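Local coordinates for protein peptide methionine sulfoxide reductase MsrA (Treponema denticola ATCC 35405, PDB 5FA9) that probably repairs oxidised proteins by reducing methionine sulfoxide back to methionine, as a fusion of an MsrA and an MsrB reductase that recognise opposite sulfoxide stereoisomers, at residues K112-K116 against P313-F317; I183-T188 against N287-L291. The protein carries 2 engineered substitutions. All coordinates share one frame; numbering follows the deposited sequence.

Contact 1: residues K112-K116 against P313-F317; sequences KFMQK and PTGNF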
loop_
_atom_site.group_PDB
_atom_site.type_symbol
_atom_site.label_atom_id
_atom_site.label_comp_id
_atom_site.label_asym_id
_atom_site.label_seq_id
_atom_site.Cartn_x
_atom_site.Cartn_y
_atom_site.Cartn_z
ATOM N N LYS B 112 7.491 -18.892 15.685
ATOM C CA LYS B 112 8.123 -20.169 15.997
ATOM C C LYS B 112 9.638 -20.008 16.027
ATOM O O LYS B 112 10.324 -20.616 16.849
ATOM C CB LYS B 112 7.724 -21.235 14.975
ATOM C CG LYS B 112 6.242 -21.575 14.974
ATOM C CD LYS B 112 5.908 -22.565 13.868
ATOM C CE LYS B 112 4.408 -22.786 13.758
ATOM N NZ LYS B 112 4.038 -23.446 12.474
ATOM N N PHE B 113 10.151 -19.189 15.114
ATOM C CA PHE B 113 11.571 -18.863 15.065
ATOM C C PHE B 113 12.027 -18.180 16.352
ATOM O O PHE B 113 13.073 -18.513 16.905
ATOM C CB PHE B 113 11.866 -17.969 13.856
ATOM C CG PHE B 113 13.272 -17.442 13.815
ATOM C CD1 PHE B 113 14.318 -18.249 13.398
ATOM C CD2 PHE B 113 13.546 -16.135 14.186
ATOM C CE1 PHE B 113 15.611 -17.763 13.357
ATOM C CE2 PHE B 113 14.838 -15.645 14.148
ATOM C CZ PHE B 113 15.872 -16.460 13.733
ATOM N N MET B 114 11.230 -17.225 16.822
ATOM C CA MET B 114 11.560 -16.468 18.024
ATOM C C MET B 114 11.459 -17.315 19.291
ATOM O O MET B 114 12.146 -17.048 20.277
ATOM C CB MET B 114 10.649 -15.244 18.147
ATOM C CG MET B 114 10.913 -14.168 17.108
ATOM S SD MET B 114 12.614 -13.574 17.148
ATOM C CE MET B 114 12.727 -12.984 18.835
ATOM N N GLN B 115 10.598 -18.327 19.258
ATOM C CA GLN B 115 10.389 -19.203 20.409
ATOM C C GLN B 115 11.673 -19.927 20.809
ATOM O O GLN B 115 11.885 -20.233 21.983
ATOM C CB GLN B 115 9.282 -20.217 20.111
ATOM C CG GLN B 115 8.917 -21.111 21.288
ATOM C CD GLN B 115 8.417 -20.325 22.487
ATOM O OE1 GLN B 115 7.254 -19.928 22.543
ATOM N NE2 GLN B 115 9.298 -20.099 23.456
ATOM N N LYS B 116 12.528 -20.191 19.826
ATOM C CA LYS B 116 13.793 -20.879 20.060
ATOM C C LYS B 116 14.766 -20.052 20.902
ATOM O O LYS B 116 15.788 -20.563 21.357
ATOM C CB LYS B 116 14.444 -21.247 18.725
ATOM C CG LYS B 116 13.567 -22.113 17.832
ATOM C CD LYS B 116 14.388 -22.849 16.784
ATOM C CE LYS B 116 13.520 -23.803 15.979
ATOM N NZ LYS B 116 14.191 -24.246 14.726
ATOM N N PRO B 313 11.391 -17.370 4.782
ATOM C CA PRO B 313 10.331 -16.646 5.497
ATOM C C PRO B 313 9.248 -17.570 6.050
ATOM O O PRO B 313 8.611 -17.242 7.051
ATOM C CB PRO B 313 9.753 -15.713 4.426
ATOM C CG PRO B 313 10.171 -16.304 3.123
ATOM C CD PRO B 313 11.499 -16.938 3.379
ATOM N N THR B 314 9.046 -18.712 5.399
ATOM C CA THR B 314 8.070 -19.693 5.855
ATOM C C THR B 314 8.752 -21.018 6.178
ATOM O O THR B 314 8.120 -22.074 6.156
ATOM C CB THR B 314 6.967 -19.929 4.805
ATOM O OG1 THR B 314 7.561 -20.370 3.577
ATOM C CG2 THR B 314 6.186 -18.648 4.554
ATOM N N GLY B 315 10.043 -20.949 6.482
ATOM C CA GLY B 315 10.821 -22.127 6.818
ATOM C C GLY B 315 10.379 -22.846 8.078
ATOM O O GLY B 315 9.641 -22.300 8.898
ATOM N N ASN B 316 10.833 -24.086 8.221
ATOM C CA ASN B 316 10.499 -24.907 9.378
ATOM C C ASN B 316 11.315 -24.518 10.605
ATOM O O ASN B 316 12.545 -24.519 10.567
ATOM C CB ASN B 316 10.716 -26.385 9.054
ATOM C CG ASN B 316 9.723 -26.911 8.037
ATOM O OD1 ASN B 316 10.103 -27.331 6.944
ATOM N ND2 ASN B 316 8.443 -26.889 8.393
ATOM N N PHE B 317 10.627 -24.186 11.692
ATOM C CA PHE B 317 11.297 -23.831 12.937
ATOM C C PHE B 317 10.640 -24.521 14.128
ATOM O O PHE B 317 9.705 -23.990 14.727
ATOM C CB PHE B 317 11.295 -22.313 13.139
ATOM C CG PHE B 317 11.929 -21.549 12.009
ATOM C CD1 PHE B 317 13.292 -21.631 11.778
ATOM C CD2 PHE B 317 11.161 -20.745 11.182
ATOM C CE1 PHE B 317 13.878 -20.929 10.738
ATOM C CE2 PHE B 317 11.740 -20.041 10.142
ATOM C CZ PHE B 317 13.100 -20.132 9.920
#
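Phe-113 and Phe-317 form a T-shaped aromatic pair: the edge of the Phe-113 ring is directed at one face of Phe-317, the ring centroids lie 5.2 Å apart and the planes meet at 69°. The closest atoms are Phe-113 CD1 and Phe-317 CE1, at 3.8 Å, with CD1 above the Phe-317 plane but displaced toward the rim of the ring. A CH-pi contact joins it over the Phe-317 face, where Phe-113 CB stands 4.1 Å from the ring centroid and 19° off the normal. With CG of Phe-113 opposite its backbone N (chi1 173°), the side chain runs obliquely past Phe-317, and CB and CD1 both come over the face of that ring.

Two lysines also touch Phe-317. Lys-112 does so with its first methylene, CB lying 3.4 Å from Phe-317 O, while the extended chain leads its ammonium away. Lys-116 reaches across with the far end of an extended chain: NZ of Lys-116 comes to 3.4 Å from Phe-317 CA and lies near the plane of the aromatic ring, at its edge, a position unlike the over-the-face approach of a cation-pi contact.

In the fold, this is one of the places where the tail following the MsrB part meets the MsrA part: residues 112-116, on and next to helix 104-115, receive the C-terminal tail that follows helix 308-311. Leu-308 of that helix touches both aromatic side chains, and Pro-309 also packs on Phe-113. Earlier in the tail, Thr-314 rests on Lys-105, Glu-106 and Ser-109 of helix 104-115, and Pro-313 packs on Glu-106 of the same helix and on Gln-66 of helix 65-74.

Contact 2: residues I183-T188 against N287-L291; sequences IQFSVT and NGAAL
Within the MsrB part, helix 182-190 packs on the 3-10 turn 288-290 that links strands 283-286 and 291-295. Ala-289 lies at the middle of the interface, its CA 5.0 Å from that of Gln-184. Its methyl meets the flank of Ile-183, with Ile-183 CG1 to Ala-289 CB at 4.1 Å, and also approaches Val-187 CG2. Gln-184 contributes the aliphatic part of its chain, CG standing 3.5 Å from Ala-289 O, while its amide oxygen OE1 accepts from Lys-181 N.

Val-187 divides its two methyls. A chi1 of 164° puts CG1 on the far side of the CA-CB bond from the backbone N, where it reaches Asn-287, 3.6 Å from its CB, and touches the Ala-290 methyl as well. Ala-290 CB is also met by Thr-188 CG2 at 3.8 Å. The Thr-188 hydroxyl serves the helix itself: OG1 donates to Gln-184 O at 2.7 Å, tilted 22° from the carbonyl plane, and this oxygen also accepts from Thr-188 N. Asn-287, a buried amide, is held at both ends, by Leu-268 O at ND2 and by Glu-194 N at OD1. The Glu-194 carboxylate receives Gly-288 N and Ala-289 N. Helix 182-190 is thereby packed on the strand-linking turn, beside the antiparallel sheet of the SelR (MsrB) domain.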
loop_
_atom_site.group_PDB
_atom_site.type_symbol
_atom_site.label_atom_id
_atom_site.label_comp_id
_atom_site.label_asym_id
_atom_site.label_seq_id
_atom_site.Cartn_x
_atom_site.Cartn_y
_atom_site.Cartn_z
ATOM N N ILE B 183 41.482 -9.134 -6.906
ATOM C CA ILE B 183 40.184 -8.694 -7.408
ATOM C C ILE B 183 39.252 -8.306 -6.257
ATOM O O ILE B 183 38.427 -7.402 -6.396
ATOM C CB ILE B 183 39.518 -9.781 -8.290
ATOM C CG1 ILE B 183 38.223 -9.255 -8.914
ATOM C CG2 ILE B 183 39.274 -11.061 -7.497
ATOM C CD1 ILE B 183 37.557 -10.235 -9.852
ATOM N N GLN B 184 39.401 -8.971 -5.116
ATOM C CA GLN B 184 38.579 -8.675 -3.948
ATOM C C GLN B 184 38.957 -7.328 -3.349
ATOM O O GLN B 184 38.090 -6.546 -2.959
ATOM C CB GLN B 184 38.720 -9.775 -2.897
ATOM C CG GLN B 184 38.200 -11.130 -3.339
ATOM C CD GLN B 184 38.484 -12.218 -2.324
ATOM O OE1 GLN B 184 39.172 -11.990 -1.331
ATOM N NE2 GLN B 184 37.954 -13.410 -2.571
ATOM N N PHE B 185 40.256 -7.066 -3.275
ATOM C CA PHE B 185 40.754 -5.797 -2.758
ATOM C C PHE B 185 40.414 -4.657 -3.710
ATOM O O PHE B 185 39.991 -3.584 -3.282
ATOM C CB PHE B 185 42.266 -5.864 -2.528
ATOM C CG PHE B 185 42.842 -4.621 -1.908
ATOM C CD1 PHE B 185 42.853 -4.458 -0.533
ATOM C CD2 PHE B 185 43.377 -3.617 -2.700
ATOM C CE1 PHE B 185 43.381 -3.318 0.042
ATOM C CE2 PHE B 185 43.906 -2.474 -2.132
ATOM C CZ PHE B 185 43.909 -2.324 -0.758
ATOM N N SER B 186 40.608 -4.898 -5.002
ATOM C CA SER B 186 40.344 -3.896 -6.028
ATOM C C SER B 186 38.885 -3.447 -6.027
ATOM O O SER B 186 38.597 -2.253 -6.056
ATOM C CB SER B 186 40.720 -4.435 -7.409
ATOM O OG SER B 186 42.121 -4.373 -7.615
ATOM N N VAL B 187 37.971 -4.409 -5.996
ATOM C CA VAL B 187 36.544 -4.106 -6.012
ATOM C C VAL B 187 36.106 -3.348 -4.760
ATOM O O VAL B 187 35.456 -2.307 -4.850
ATOM C CB VAL B 187 35.700 -5.391 -6.144
ATOM C CG1 VAL B 187 34.249 -5.120 -5.778
ATOM C CG2 VAL B 187 35.806 -5.956 -7.555
ATOM N N THR B 188 36.480 -3.867 -3.595
ATOM C CA THR B 188 35.985 -3.335 -2.330
ATOM C C THR B 188 36.702 -2.066 -1.874
ATOM O O THR B 188 36.083 -1.179 -1.287
ATOM C CB THR B 188 36.097 -4.386 -1.207
ATOM O OG1 THR B 188 37.462 -4.797 -1.068
ATOM C CG2 THR B 188 35.237 -5.600 -1.528
ATOM N N ASN B 287 29.217 -6.912 -7.282
ATOM C CA ASN B 287 30.361 -7.753 -7.609
ATOM C C ASN B 287 30.429 -8.965 -6.687
ATOM O O ASN B 287 30.364 -8.828 -5.465
ATOM C CB ASN B 287 31.663 -6.954 -7.519
ATOM C CG ASN B 287 31.694 -5.777 -8.476
ATOM O OD1 ASN B 287 31.967 -5.936 -9.666
ATOM N ND2 ASN B 287 31.420 -4.586 -7.957
ATOM N N GLY B 288 30.548 -10.150 -7.278
ATOM C CA GLY B 288 30.678 -11.376 -6.512
ATOM C C GLY B 288 31.914 -11.390 -5.633
ATOM O O GLY B 288 31.915 -11.990 -4.558
ATOM N N ALA B 289 32.968 -10.724 -6.097
ATOM C CA ALA B 289 34.227 -10.648 -5.364
ATOM C C ALA B 289 34.066 -9.933 -4.024
ATOM O O ALA B 289 34.875 -10.112 -3.113
ATOM C CB ALA B 289 35.285 -9.952 -6.208
ATOM N N ALA B 290 33.021 -9.118 -3.913
ATOM C CA ALA B 290 32.757 -8.374 -2.688
ATOM C C ALA B 290 31.918 -9.186 -1.705
ATOM O O ALA B 290 31.678 -8.753 -0.577
ATOM C CB ALA B 290 32.065 -7.058 -3.011
ATOM N N LEU B 291 31.471 -10.362 -2.135
ATOM C CA LEU B 291 30.569 -11.170 -1.320
ATOM C C LEU B 291 31.157 -12.522 -0.925
ATOM O O LEU B 291 31.974 -13.096 -1.644
ATOM C CB LEU B 291 29.245 -11.388 -2.059
ATOM C CG LEU B 291 28.512 -10.131 -2.529
ATOM C CD1 LEU B 291 27.283 -10.502 -3.346
ATOM C CD2 LEU B 291 28.132 -9.255 -1.344
#

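From the N terminus, the chain first builds the MsrA part, and helix 104-115 supplies the earlier half of contact 1. It then passes into the MsrB part, where helix 182-190 meets the turn 287-291 and contact 2 closes a loop of 98 intervening residues, rich in beta strand. The chain continues through strand 291-295 and helix 308-311 to its modelled C terminus, which returns to helix 104-115 and closes contact 1 over 196 residues. Contact 2 thus falls wholly within the span of contact 1. One is internal to the MsrB part; the other joins its tail to MsrA. Their centres are 33 Å apart and their nearest atoms about 18 Å apart, so the two do not touch.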